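Local coordinates for protein LBCATS-a (Synthetic construct, PDB 5EY5) that probably cleaves indole-3-glycerol phosphate to indole and glyceraldehyde 3-phosphate, as tryptophan synthase alpha chains do, and here holds sn-glycerol-3-phosphate, at residues Ile23-Asp27 against Pro28-Thr32; Phe99-Tyr102 against Tyr103-Phe107. All coordinates share one frame; numbering follows the deposited sequence.

Interaction 1: residues Ile23-Asp27 against Pro28-Thr32; sequences ITAGD and PDLET
Asp29 OD1 takes two bonds from Thr32 at the start of helix 30-42. Thr32 N lies 2.8 Å from Asp29 OD1 and meets it nearly along the carboxylate C-O axis, with an N-H...O angle of 153°; Thr32 OG1, 2.7 Å from Asp29 OD1, comes from above the carboxylate plane. Together they help hold the carboxylate in place at the N-cap and satisfy an amide that the first turn of the helix cannot. The chain reaches this cap through a type II turn, Thr24 to Asp27, closed by a weak bond of 3.4 Å from Asp27 N to Thr24 O. Gly26 takes the positive-phi corner (phi 87°). Leu30 CD2 presses against this corner, 3.5 Å from Gly26 N, and also approaches Ala25 CB at 4.2 Å, so the first helical residue packs back over the turn. Beyond Leu30, Met84 and Lys80 of helix 78-91 continue the packing. A cis peptide joins Asp27 to Pro28, turning the chain sharply and drawing their CA atoms to 3.0 Å. Asp27 holds CG anti to its own N (chi1 165°), which lays OD1 alongside the start of the proline ring, 3.3 Å from Pro28 N, which as a proline nitrogen carries no hydrogen to donate; the charge is answered by a salt bridge to Arg70. Thr33 OG1 accepts from Gly26 N and also bonds Asp29 O, while Ser74 OG bonds Gly26 O. This capped, tightly turned connection is the first beta-alpha loop of a TIM barrel, at the C-terminal end of strand 18-24.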
ATOM      1  N   ILE A  23     -29.989 -33.556  19.856  1.00 28.70           N
ATOM      2  CA  ILE A  23     -29.330 -32.599  20.739  1.00 35.27           C
ATOM      3  C   ILE A  23     -27.821 -32.710  20.573  1.00 25.05           C
ATOM      4  O   ILE A  23     -27.289 -33.750  20.186  1.00 30.26           O
ATOM      5  CB  ILE A  23     -29.690 -32.787  22.233  1.00 32.27           C
ATOM      6  CG1 ILE A  23     -29.325 -34.207  22.686  1.00 29.02           C
ATOM      7  CG2 ILE A  23     -31.151 -32.425  22.484  1.00 29.01           C
ATOM      8  CD1 ILE A  23     -29.513 -34.418  24.168  1.00 35.43           C
ATOM      9  N   THR A  24     -27.131 -31.618  20.892  1.00 28.95           N
ATOM     10  CA  THR A  24     -25.672 -31.631  20.926  1.00 31.58           C
ATOM     11  C   THR A  24     -25.199 -32.245  22.237  1.00 29.62           C
ATOM     12  O   THR A  24     -25.600 -31.803  23.313  1.00 34.93           O
ATOM     13  CB  THR A  24     -25.119 -30.211  20.781  1.00 32.50           C
ATOM     14  OG1 THR A  24     -25.434 -29.698  19.481  1.00 37.35           O
ATOM     15  CG2 THR A  24     -23.586 -30.190  20.987  1.00 29.89           C
ATOM     16  N   ALA A  25     -24.322 -33.241  22.155  1.00 28.35           N
ATOM     17  CA  ALA A  25     -23.802 -33.849  23.373  1.00 23.39           C
ATOM     18  C   ALA A  25     -22.854 -32.894  24.093  1.00 30.00           C
ATOM     19  O   ALA A  25     -21.949 -32.312  23.474  1.00 29.34           O
ATOM     20  CB  ALA A  25     -23.079 -35.162  23.060  1.00 25.64           C
ATOM     21  N   GLY A  26     -23.041 -32.757  25.411  1.00 29.41           N
ATOM     22  CA  GLY A  26     -22.219 -31.870  26.213  1.00 28.22           C
ATOM     23  C   GLY A  26     -22.697 -30.438  26.279  1.00 29.14           C
ATOM     24  O   GLY A  26     -21.975 -29.582  26.801  1.00 31.35           O
ATOM     25  N   ASP A  27     -23.880 -30.145  25.764  1.00 30.28           N
ATOM     26  CA  ASP A  27     -24.446 -28.805  25.861  1.00 37.83           C
ATOM     27  C   ASP A  27     -25.692 -28.827  26.736  1.00 41.97           C
ATOM     28  O   ASP A  27     -26.701 -29.402  26.338  1.00 41.43           O
ATOM     29  CB  ASP A  27     -24.809 -28.272  24.480  1.00 39.00           C
ATOM     30  CG  ASP A  27     -25.721 -27.068  24.546  1.00 46.74           C
ATOM     31  OD1 ASP A  27     -25.429 -26.152  25.347  1.00 49.27           O
ATOM     32  OD2 ASP A  27     -26.736 -27.047  23.805  1.00 47.77           O
ATOM     33  N   PRO A  28     -25.641 -28.190  27.919  1.00 40.63           N
ATOM     34  CA  PRO A  28     -24.547 -27.409  28.502  1.00 33.50           C
ATOM     35  C   PRO A  28     -23.432 -28.247  29.148  1.00 33.35           C
ATOM     36  O   PRO A  28     -22.344 -27.721  29.376  1.00 34.84           O
ATOM     37  CB  PRO A  28     -25.263 -26.583  29.570  1.00 40.79           C
ATOM     38  CG  PRO A  28     -26.344 -27.482  30.030  1.00 37.86           C
ATOM     39  CD  PRO A  28     -26.825 -28.198  28.799  1.00 38.23           C
ATOM     40  N   ASP A  29     -23.699 -29.516  29.451  1.00 34.45           N
ATOM     41  CA  ASP A  29     -22.654 -30.424  29.910  1.00 35.85           C
ATOM     42  C   ASP A  29     -23.194 -31.837  29.774  1.00 35.25           C
ATOM     43  O   ASP A  29     -24.385 -32.035  29.525  1.00 32.83           O
ATOM     44  CB  ASP A  29     -22.216 -30.116  31.348  1.00 47.18           C
ATOM     45  CG  ASP A  29     -23.361 -30.209  32.346  1.00 53.45           C
ATOM     46  OD1 ASP A  29     -24.226 -31.087  32.182  1.00 63.66           O
ATOM     47  OD2 ASP A  29     -23.394 -29.400  33.294  1.00 57.94           O
ATOM     48  N   LEU A  30     -22.313 -32.825  29.963  1.00 31.18           N
ATOM     49  CA  LEU A  30     -22.690 -34.199  29.612  1.00 38.21           C
ATOM     50  C   LEU A  30     -23.680 -34.796  30.603  1.00 40.55           C
ATOM     51  O   LEU A  30     -24.546 -35.601  30.215  1.00 29.96           O
ATOM     52  CB  LEU A  30     -21.445 -35.080  29.508  1.00 37.57           C
ATOM     53  CG  LEU A  30     -20.766 -35.067  28.142  1.00 34.18           C
ATOM     54  CD1 LEU A  30     -19.510 -35.942  28.147  1.00 39.88           C
ATOM     55  CD2 LEU A  30     -21.746 -35.521  27.045  1.00 35.34           C
ATOM     56  N   GLU A  31     -23.569 -34.429  31.883  1.00 31.14           N
ATOM     57  CA  GLU A  31     -24.589 -34.836  32.847  1.00 38.10           C
ATOM     58  C   GLU A  31     -25.968 -34.355  32.409  1.00 44.98           C
ATOM     59  O   GLU A  31     -26.956 -35.088  32.519  1.00 46.24           O
ATOM     60  CB  GLU A  31     -24.242 -34.302  34.237  1.00 51.76           C
ATOM     61  CG  GLU A  31     -25.456 -34.076  35.153  1.00 74.70           C
ATOM     62  CD  GLU A  31     -26.278 -35.341  35.418  1.00 90.78           C
ATOM     63  OE1 GLU A  31     -27.491 -35.217  35.697  1.00 92.45           O
ATOM     64  OE2 GLU A  31     -25.719 -36.456  35.350  1.00 98.26           O
ATOM     65  N   THR A  32     -26.054 -33.129  31.889  1.00 40.56           N
ATOM     66  CA  THR A  32     -27.344 -32.619  31.447  1.00 39.98           C
ATOM     67  C   THR A  32     -27.801 -33.312  30.170  1.00 41.60           C
ATOM     68  O   THR A  32     -29.005 -33.518  29.977  1.00 41.63           O
ATOM     69  CB  THR A  32     -27.265 -31.102  31.253  1.00 45.46           C
ATOM     70  OG1 THR A  32     -26.859 -30.496  32.486  1.00 54.05           O
ATOM     71  CG2 THR A  32     -28.628 -30.535  30.849  1.00 41.99           C
TER

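Interaction 2: residues Phe99-Tyr102 against Tyr103-Phe107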
ATOM      1  N   PHE A  99     -24.874 -41.163  16.425  1.00 29.34           N
ATOM      2  CA  PHE A  99     -23.886 -40.089  16.508  1.00 28.70           C
ATOM      3  C   PHE A  99     -23.902 -39.300  15.210  1.00 33.45           C
ATOM      4  O   PHE A  99     -23.741 -39.877  14.128  1.00 28.99           O
ATOM      5  CB  PHE A  99     -22.469 -40.621  16.744  1.00 26.83           C
ATOM      6  CG  PHE A  99     -22.135 -40.866  18.178  1.00 27.63           C
ATOM      7  CD1 PHE A  99     -23.106 -40.756  19.156  1.00 32.52           C
ATOM      8  CD2 PHE A  99     -20.836 -41.198  18.552  1.00 29.24           C
ATOM      9  CE1 PHE A  99     -22.791 -40.991  20.493  1.00 32.65           C
ATOM     10  CE2 PHE A  99     -20.510 -41.428  19.871  1.00 33.96           C
ATOM     11  CZ  PHE A  99     -21.495 -41.322  20.851  1.00 33.83           C
ATOM     12  N   LEU A 100     -24.075 -37.979  15.316  1.00 27.59           N
ATOM     13  CA  LEU A 100     -23.934 -37.091  14.172  1.00 29.08           C
ATOM     14  C   LEU A 100     -22.607 -36.386  14.371  1.00 26.68           C
ATOM     15  O   LEU A 100     -22.419 -35.654  15.351  1.00 26.97           O
ATOM     16  CB  LEU A 100     -25.112 -36.116  14.067  1.00 30.35           C
ATOM     17  CG  LEU A 100     -25.203 -35.201  12.842  1.00 37.32           C
ATOM     18  CD1 LEU A 100     -26.653 -34.758  12.629  1.00 33.22           C
ATOM     19  CD2 LEU A 100     -24.270 -33.991  12.986  1.00 31.12           C
ATOM     20  N   THR A 101     -21.649 -36.677  13.503  1.00 29.22           N
ATOM     21  CA  THR A 101     -20.311 -36.157  13.721  1.00 27.99           C
ATOM     22  C   THR A 101     -19.717 -35.793  12.376  1.00 31.02           C
ATOM     23  O   THR A 101     -19.932 -36.503  11.399  1.00 26.91           O
ATOM     24  CB  THR A 101     -19.406 -37.169  14.451  1.00 34.26           C
ATOM     25  OG1 THR A 101     -18.068 -36.653  14.545  1.00 31.68           O
ATOM     26  CG2 THR A 101     -19.373 -38.515  13.739  1.00 33.11           C
ATOM     27  N   TYR A 102     -19.014 -34.665  12.324  1.00 26.49           N
ATOM     28  CA  TYR A 102     -18.174 -34.391  11.171  1.00 23.13           C
ATOM     29  C   TYR A 102     -17.046 -35.410  11.103  1.00 23.52           C
ATOM     30  O   TYR A 102     -16.779 -36.142  12.057  1.00 29.06           O
ATOM     31  CB  TYR A 102     -17.662 -32.956  11.235  1.00 29.10           C
ATOM     32  CG  TYR A 102     -18.817 -32.008  11.041  1.00 28.10           C
ATOM     33  CD1 TYR A 102     -19.660 -31.696  12.094  1.00 26.76           C
ATOM     34  CD2 TYR A 102     -19.107 -31.493   9.788  1.00 33.70           C
ATOM     35  CE1 TYR A 102     -20.745 -30.856  11.909  1.00 35.65           C
ATOM     36  CE2 TYR A 102     -20.186 -30.654   9.592  1.00 41.74           C
ATOM     37  CZ  TYR A 102     -21.001 -30.338  10.659  1.00 40.75           C
ATOM     38  OH  TYR A 102     -22.066 -29.500  10.471  1.00 42.21           O
ATOM     39  N   TYR A 103     -16.388 -35.457   9.940  1.00 25.30           N
ATOM     40  CA  TYR A 103     -15.496 -36.557   9.625  1.00 27.06           C
ATOM     41  C   TYR A 103     -14.147 -36.437  10.319  1.00 31.39           C
ATOM     42  O   TYR A 103     -13.565 -37.450  10.716  1.00 30.21           O
ATOM     43  CB  TYR A 103     -15.286 -36.625   8.114  1.00 29.12           C
ATOM     44  CG  TYR A 103     -14.599 -37.878   7.686  1.00 27.55           C
ATOM     45  CD1 TYR A 103     -15.085 -39.113   8.082  1.00 35.28           C
ATOM     46  CD2 TYR A 103     -13.466 -37.840   6.880  1.00 36.30           C
ATOM     47  CE1 TYR A 103     -14.468 -40.269   7.696  1.00 34.98           C
ATOM     48  CE2 TYR A 103     -12.839 -39.005   6.487  1.00 38.80           C
ATOM     49  CZ  TYR A 103     -13.354 -40.215   6.899  1.00 41.07           C
ATOM     50  OH  TYR A 103     -12.758 -41.390   6.515  1.00 46.69           O
ATOM     51  N   ASN A 104     -13.598 -35.233  10.440  1.00 27.57           N
ATOM     52  CA  ASN A 104     -12.256 -35.155  10.998  1.00 27.20           C
ATOM     53  C   ASN A 104     -12.143 -35.673  12.426  1.00 26.97           C
ATOM     54  O   ASN A 104     -11.072 -36.205  12.765  1.00 30.37           O
ATOM     55  CB  ASN A 104     -11.698 -33.734  10.937  1.00 28.02           C
ATOM     56  CG  ASN A 104     -10.214 -33.737  11.104  1.00 27.72           C
ATOM     57  OD1 ASN A 104      -9.521 -34.342  10.304  1.00 34.19           O
ATOM     58  ND2 ASN A 104      -9.705 -33.097  12.153  1.00 35.42           N
ATOM     59  N   PRO A 105     -13.121 -35.503  13.324  1.00 27.81           N
ATOM     60  CA  PRO A 105     -12.986 -36.177  14.630  1.00 32.45           C
ATOM     61  C   PRO A 105     -12.940 -37.690  14.501  1.00 34.58           C
ATOM     62  O   PRO A 105     -12.186 -38.353  15.220  1.00 37.56           O
ATOM     63  CB  PRO A 105     -14.228 -35.699  15.401  1.00 29.16           C
ATOM     64  CG  PRO A 105     -14.466 -34.346  14.857  1.00 33.53           C
ATOM     65  CD  PRO A 105     -14.178 -34.479  13.354  1.00 31.62           C
ATOM     66  N   ILE A 106     -13.743 -38.245  13.593  1.00 30.28           N
ATOM     67  CA  ILE A 106     -13.711 -39.681  13.286  1.00 33.07           C
ATOM     68  C   ILE A 106     -12.359 -40.073  12.707  1.00 37.02           C
ATOM     69  O   ILE A 106     -11.682 -40.992  13.187  1.00 32.88           O
ATOM     70  CB  ILE A 106     -14.827 -40.037  12.292  1.00 36.07           C
ATOM     71  CG1 ILE A 106     -16.191 -40.019  12.966  1.00 34.14           C
ATOM     72  CG2 ILE A 106     -14.564 -41.396  11.636  1.00 47.69           C
ATOM     73  CD1 ILE A 106     -17.272 -40.370  11.981  1.00 37.58           C
ATOM     74  N   PHE A 107     -12.002 -39.461  11.585  1.00 28.13           N
ATOM     75  CA  PHE A 107     -10.608 -39.493  11.183  1.00 32.14           C
ATOM     76  C   PHE A 107      -9.871 -38.920  12.393  1.00 40.17           C
ATOM     77  O   PHE A 107     -10.488 -38.293  13.243  1.00 58.52           O
ATOM     78  CB  PHE A 107     -10.433 -38.692   9.892  1.00 32.86           C
ATOM     79  CG  PHE A 107      -9.234 -39.077   9.075  1.00 33.72           C
ATOM     80  CD1 PHE A 107      -9.359 -39.968   8.018  1.00 38.05           C
ATOM     81  CD2 PHE A 107      -8.000 -38.550   9.356  1.00 34.43           C
ATOM     82  CE1 PHE A 107      -8.270 -40.314   7.262  1.00 42.54           C
ATOM     83  CE2 PHE A 107      -6.907 -38.892   8.608  1.00 41.46           C
ATOM     84  CZ  PHE A 107      -7.037 -39.779   7.558  1.00 47.45           C
TER
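The rings of Tyr102 and Tyr103 leave the turn in different directions, although their residues are neighbours. Phe107 CB covers one face of the Tyr103 ring, 4.2 Å above its plane and offset toward the rim, while Tyr103 OH lies in plane at the edge of the Phe107 ring. Tyr102 has CG anti to its carbonyl carbon (chi1 -68°), which carries the ring away from the helix to Phe54, whose plane is turned about 25° from its own; its OH is held by Asp60 OD2 and Ala59 N. Thr101 ties down the carbonyl between the two tyrosines: Thr101 OG1 donates to Tyr102 O over 2.8 Å, in the carbonyl plane and on a lone pair, with a C=O...donor angle of 133°. Pro105 adds its ring from the helix side, CD standing 3.3 Å from Tyr102 O and 4.4 Å from Tyr102 CB, while its CB is 4.0 Å from Thr101 OG1. The other branch of Thr101, CG2, meets the end of the Ile106 side chain, 3.3 Å from Ile106 CD1, tighter than usual van der Waals contact; Ile106 also packs on Phe114 of helix 111-121. Within the helical turn Phe107 N donates to Tyr103 O over 2.7 Å. Asn104 turns to another protein chain, hydrogen-bonding to it through both OD1 and ND2, and Tyr103 and Phe107 also pack against that chain. With Leu100 touching the bound glycerol phosphate, this third beta-alpha connection of the TIM barrel joins the ligand pocket to an interface that probably corresponds to the alpha-beta contact of tryptophan synthase.

In the fold
Interactions 1 and 2 are two loops at the C-terminal ends of strands 18-24 and 97-100, which flank strand 48-51 in the barrel. Ile23 pairs with Glu49 and Gly51 on one side of that strand, Leu100 with Leu50 and Ile52 on the other. The centres of the two interactions are about 17 Å apart and their nearest atoms about 6 Å, so they do not touch; Val81 of helix 78-91 reaches both, packing on Ala25 and Phe99. The pocket lies closer to the second: Leu100 touches sn-glycerol-3-phosphate and the Tyr102 side chain is about 8 Å from it, against about 12 Å for that of Asp27. Glu49, on the strand between the two, also lines the pocket.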